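Local atomic coordinates of serpin 2 (Anopheles gambiae, PDB entry 3PZF), a protein that inhibits clip-domain serine proteases such as CLIPB9 by forming a covalent complex and so restrains melanization, an immune response in the mosquito hemolymph. Residues 90-98 with 380-388. Sequence-based numbering, arbitrary orientation.
Sequences YKQLLESAQ and DETLGTMLF
Ser96 and Leu93, near the C-terminal end of helix 83-98, meet the hairpin turn that links the last two strands of this serpin, 374-380 and 386-392. In serpin nomenclature these are helix D and the s4B-s5B hairpin, so the contact docks helix D on the end of a hairpin of sheet B. The turn combines an Asx turn and a G1 beta bulge, both involving Asp380, which Gly384 and Thr385 face in the bulge.

Polar contacts centre on the carboxylate of Asp380. With CG anti to the backbone N (chi1 179°), it projects from the turn, OD2 toward the helix and OD1 turned back to Thr382. Asp380 OD1 accepts from Thr382 N at 2.9 Å and from Thr382 OG1, which fixes the rotation of the group. Asp380 OD2 receives Ser96 OG at 2.6 Å through its syn lone pair. A water adds a second bridge: its oxygen lies 2.7 Å from Asp380 OD2, to which it donates; it also donates to Leu93 O and accepts from Thr385 OG1. Lys243, which contacts the Asp380 side chain, also donates from NZ to Ser96 O, and its positive charge probably favours an ionised carboxylate.

Van der Waals packing flanks this polar core. Leu383 lays its CD1 against Ser96 CB at 3.5 Å and Leu93 CD1 at 3.9 Å. Carbon meets oxygen in two places, Leu383 CD2 at the amide oxygen of the extended Gln92 chain and Leu93 CG on Thr385 OG1; Phe46 of helix 45-58 touches both Leu93 and Thr385. Farther along the hairpin, where Leu387 and Phe388 form a classic bulge opposite Ile378, the forked end of Leu387 sets both methyls against one side of Ala97 CB, CD2 at 3.8 Å and CD1 little farther.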
loop_
_atom_site.group_PDB
_atom_site.type_symbol
_atom_site.label_atom_id
_atom_site.label_comp_id
_atom_site.label_asym_id
_atom_site.label_seq_id
_atom_site.Cartn_x
_atom_site.Cartn_y
_atom_site.Cartn_z
ATOM N N TYR A 90 -6.681 14.709 -0.763
ATOM C CA TYR A 90 -6.797 13.284 -1.042
ATOM C C TYR A 90 -7.372 13.050 -2.428
ATOM O O TYR A 90 -6.984 12.109 -3.113
ATOM C CB TYR A 90 -7.574 12.539 0.052
ATOM C CG TYR A 90 -6.726 12.364 1.270
ATOM C CD1 TYR A 90 -5.615 11.519 1.228
ATOM C CD2 TYR A 90 -6.967 13.072 2.434
ATOM C CE1 TYR A 90 -4.810 11.360 2.314
ATOM C CE2 TYR A 90 -6.162 12.906 3.547
ATOM C CZ TYR A 90 -5.071 12.047 3.467
ATOM O OH TYR A 90 -4.232 11.835 4.530
ATOM N N LYS A 91 -8.250 13.939 -2.871
ATOM C CA LYS A 91 -8.832 13.777 -4.188
ATOM C C LYS A 91 -7.744 13.932 -5.266
ATOM O O LYS A 91 -7.710 13.192 -6.250
ATOM C CB LYS A 91 -9.950 14.802 -4.379
ATOM C CG LYS A 91 -10.699 14.675 -5.679
ATOM C CD LYS A 91 -11.837 15.725 -5.750
ATOM C CE LYS A 91 -12.073 16.170 -7.170
ATOM N NZ LYS A 91 -12.795 15.136 -7.949
ATOM N N GLN A 92 -6.866 14.914 -5.084
ATOM C CA GLN A 92 -5.815 15.181 -6.059
ATOM C C GLN A 92 -4.873 13.986 -6.135
ATOM O O GLN A 92 -4.517 13.536 -7.227
ATOM C CB GLN A 92 -5.006 16.418 -5.672
ATOM C CG GLN A 92 -3.729 16.558 -6.493
ATOM C CD GLN A 92 -2.930 17.824 -6.201
ATOM O OE1 GLN A 92 -1.939 18.109 -6.879
ATOM N NE2 GLN A 92 -3.359 18.591 -5.206
ATOM N N LEU A 93 -4.456 13.489 -4.971
ATOM C CA LEU A 93 -3.538 12.337 -4.921
ATOM C C LEU A 93 -4.175 11.056 -5.494
ATOM O O LEU A 93 -3.500 10.290 -6.169
ATOM C CB LEU A 93 -3.067 12.069 -3.484
ATOM C CG LEU A 93 -1.811 12.827 -3.005
ATOM C CD1 LEU A 93 -1.955 14.341 -3.159
ATOM C CD2 LEU A 93 -1.553 12.493 -1.552
ATOM N N LEU A 94 -5.458 10.823 -5.223
ATOM C CA LEU A 94 -6.150 9.648 -5.771
ATOM C C LEU A 94 -6.188 9.743 -7.281
ATOM O O LEU A 94 -5.963 8.764 -7.984
ATOM C CB LEU A 94 -7.593 9.550 -5.268
ATOM C CG LEU A 94 -7.754 8.825 -3.952
ATOM C CD1 LEU A 94 -9.142 9.090 -3.387
ATOM C CD2 LEU A 94 -7.494 7.301 -4.157
ATOM N N GLU A 95 -6.494 10.932 -7.787
ATOM C CA GLU A 95 -6.644 11.107 -9.224
ATOM C C GLU A 95 -5.290 11.082 -9.950
ATOM O O GLU A 95 -5.203 10.639 -11.095
ATOM C CB GLU A 95 -7.461 12.382 -9.514
ATOM C CG GLU A 95 -8.926 12.206 -9.068
ATOM C CD GLU A 95 -9.809 13.424 -9.293
ATOM O OE1 GLU A 95 -9.279 14.511 -9.600
ATOM O OE2 GLU A 95 -11.045 13.271 -9.136
ATOM N N SER A 96 -4.227 11.536 -9.289
ATOM C CA SER A 96 -2.905 11.508 -9.900
ATOM C C SER A 96 -2.470 10.047 -10.025
ATOM O O SER A 96 -1.875 9.642 -11.022
ATOM C CB SER A 96 -1.879 12.248 -9.041
ATOM O OG SER A 96 -0.551 12.097 -9.553
ATOM N N ALA A 97 -2.758 9.261 -8.995
ATOM C CA ALA A 97 -2.312 7.857 -8.981
ATOM C C ALA A 97 -3.101 6.996 -9.950
ATOM O O ALA A 97 -2.529 6.160 -10.655
ATOM C CB ALA A 97 -2.437 7.261 -7.583
ATOM N N GLN A 98 -4.416 7.192 -9.974
ATOM C CA GLN A 98 -5.305 6.296 -10.697
ATOM C C GLN A 98 -5.619 6.829 -12.070
ATOM O O GLN A 98 -6.432 6.243 -12.784
ATOM C CB GLN A 98 -6.641 6.144 -9.985
ATOM C CG GLN A 98 -6.608 5.468 -8.658
ATOM C CD GLN A 98 -8.003 5.373 -8.094
ATOM O OE1 GLN A 98 -8.640 4.331 -8.172
ATOM N NE2 GLN A 98 -8.507 6.474 -7.572
ATOM N N ASP A 380 4.144 7.536 -6.311
ATOM C CA ASP A 380 3.784 8.564 -7.289
ATOM C C ASP A 380 4.862 9.648 -7.176
ATOM O O ASP A 380 4.946 10.337 -6.175
ATOM C CB ASP A 380 2.384 9.112 -6.947
ATOM C CG ASP A 380 1.929 10.218 -7.899
ATOM O OD1 ASP A 380 2.787 10.880 -8.523
ATOM O OD2 ASP A 380 0.696 10.412 -8.032
ATOM N N GLU A 381 5.736 9.744 -8.173
ATOM C CA GLU A 381 6.908 10.601 -8.055
ATOM C C GLU A 381 6.570 12.064 -8.292
ATOM O O GLU A 381 7.440 12.910 -8.173
ATOM C CB GLU A 381 7.981 10.168 -9.032
ATOM C CG GLU A 381 8.415 8.725 -8.783
ATOM C CD GLU A 381 9.691 8.420 -9.495
ATOM O OE1 GLU A 381 10.716 8.280 -8.800
ATOM O OE2 GLU A 381 9.663 8.373 -10.742
ATOM N N THR A 382 5.323 12.352 -8.652
ATOM C CA THR A 382 4.922 13.760 -8.830
ATOM C C THR A 382 4.450 14.365 -7.516
ATOM O O THR A 382 4.535 15.590 -7.323
ATOM C CB THR A 382 3.821 13.975 -9.894
ATOM O OG1 THR A 382 2.573 13.452 -9.430
ATOM C CG2 THR A 382 4.199 13.356 -11.235
ATOM N N LEU A 383 3.998 13.517 -6.595
ATOM C CA LEU A 383 3.409 13.991 -5.353
ATOM C C LEU A 383 3.950 13.358 -4.086
ATOM O O LEU A 383 3.612 13.818 -2.980
ATOM C CB LEU A 383 1.894 13.797 -5.403
ATOM C CG LEU A 383 1.195 14.684 -6.445
ATOM C CD1 LEU A 383 -0.242 14.238 -6.661
ATOM C CD2 LEU A 383 1.245 16.136 -6.031
ATOM N N GLY A 384 4.737 12.287 -4.230
ATOM C CA GLY A 384 5.344 11.625 -3.091
ATOM C C GLY A 384 4.539 10.475 -2.487
ATOM O O GLY A 384 4.955 9.877 -1.504
ATOM N N THR A 385 3.397 10.162 -3.087
ATOM C CA THR A 385 2.444 9.229 -2.504
ATOM C C THR A 385 3.020 7.820 -2.406
ATOM O O THR A 385 3.533 7.299 -3.400
ATOM C CB THR A 385 1.187 9.176 -3.388
ATOM O OG1 THR A 385 0.845 10.510 -3.812
ATOM C CG2 THR A 385 -0.018 8.539 -2.617
ATOM N N MET A 386 2.917 7.203 -1.222
ATOM C CA MET A 386 3.409 5.838 -1.019
ATOM C C MET A 386 2.269 4.847 -1.293
ATOM O O MET A 386 1.509 4.490 -0.391
ATOM C CB MET A 386 3.958 5.666 0.403
ATOM C CG MET A 386 5.016 4.534 0.556
ATOM S SD MET A 386 5.480 4.265 2.280
ATOM C CE MET A 386 6.977 3.293 2.037
ATOM N N LEU A 387 2.134 4.452 -2.559
ATOM C CA LEU A 387 0.986 3.686 -3.016
ATOM C C LEU A 387 1.066 2.205 -2.635
ATOM O O LEU A 387 0.048 1.586 -2.324
ATOM C CB LEU A 387 0.841 3.838 -4.528
ATOM C CG LEU A 387 0.515 5.287 -4.939
ATOM C CD1 LEU A 387 0.752 5.431 -6.436
ATOM C CD2 LEU A 387 -0.957 5.551 -4.558
ATOM N N PHE A 388 2.274 1.639 -2.697
ATOM C CA PHE A 388 2.527 0.253 -2.224
ATOM C C PHE A 388 3.733 0.273 -1.314
ATOM O O PHE A 388 4.662 1.058 -1.556
ATOM C CB PHE A 388 2.875 -0.701 -3.375
ATOM C CG PHE A 388 1.700 -1.105 -4.224
ATOM C CD1 PHE A 388 1.135 -2.381 -4.093
ATOM C CD2 PHE A 388 1.197 -0.239 -5.195
ATOM C CE1 PHE A 388 0.082 -2.765 -4.900
ATOM C CE2 PHE A 388 0.128 -0.628 -6.003
ATOM C CZ PHE A 388 -0.433 -1.891 -5.845
HETATM O O HOH W 1 -0.756 9.936 -5.805
#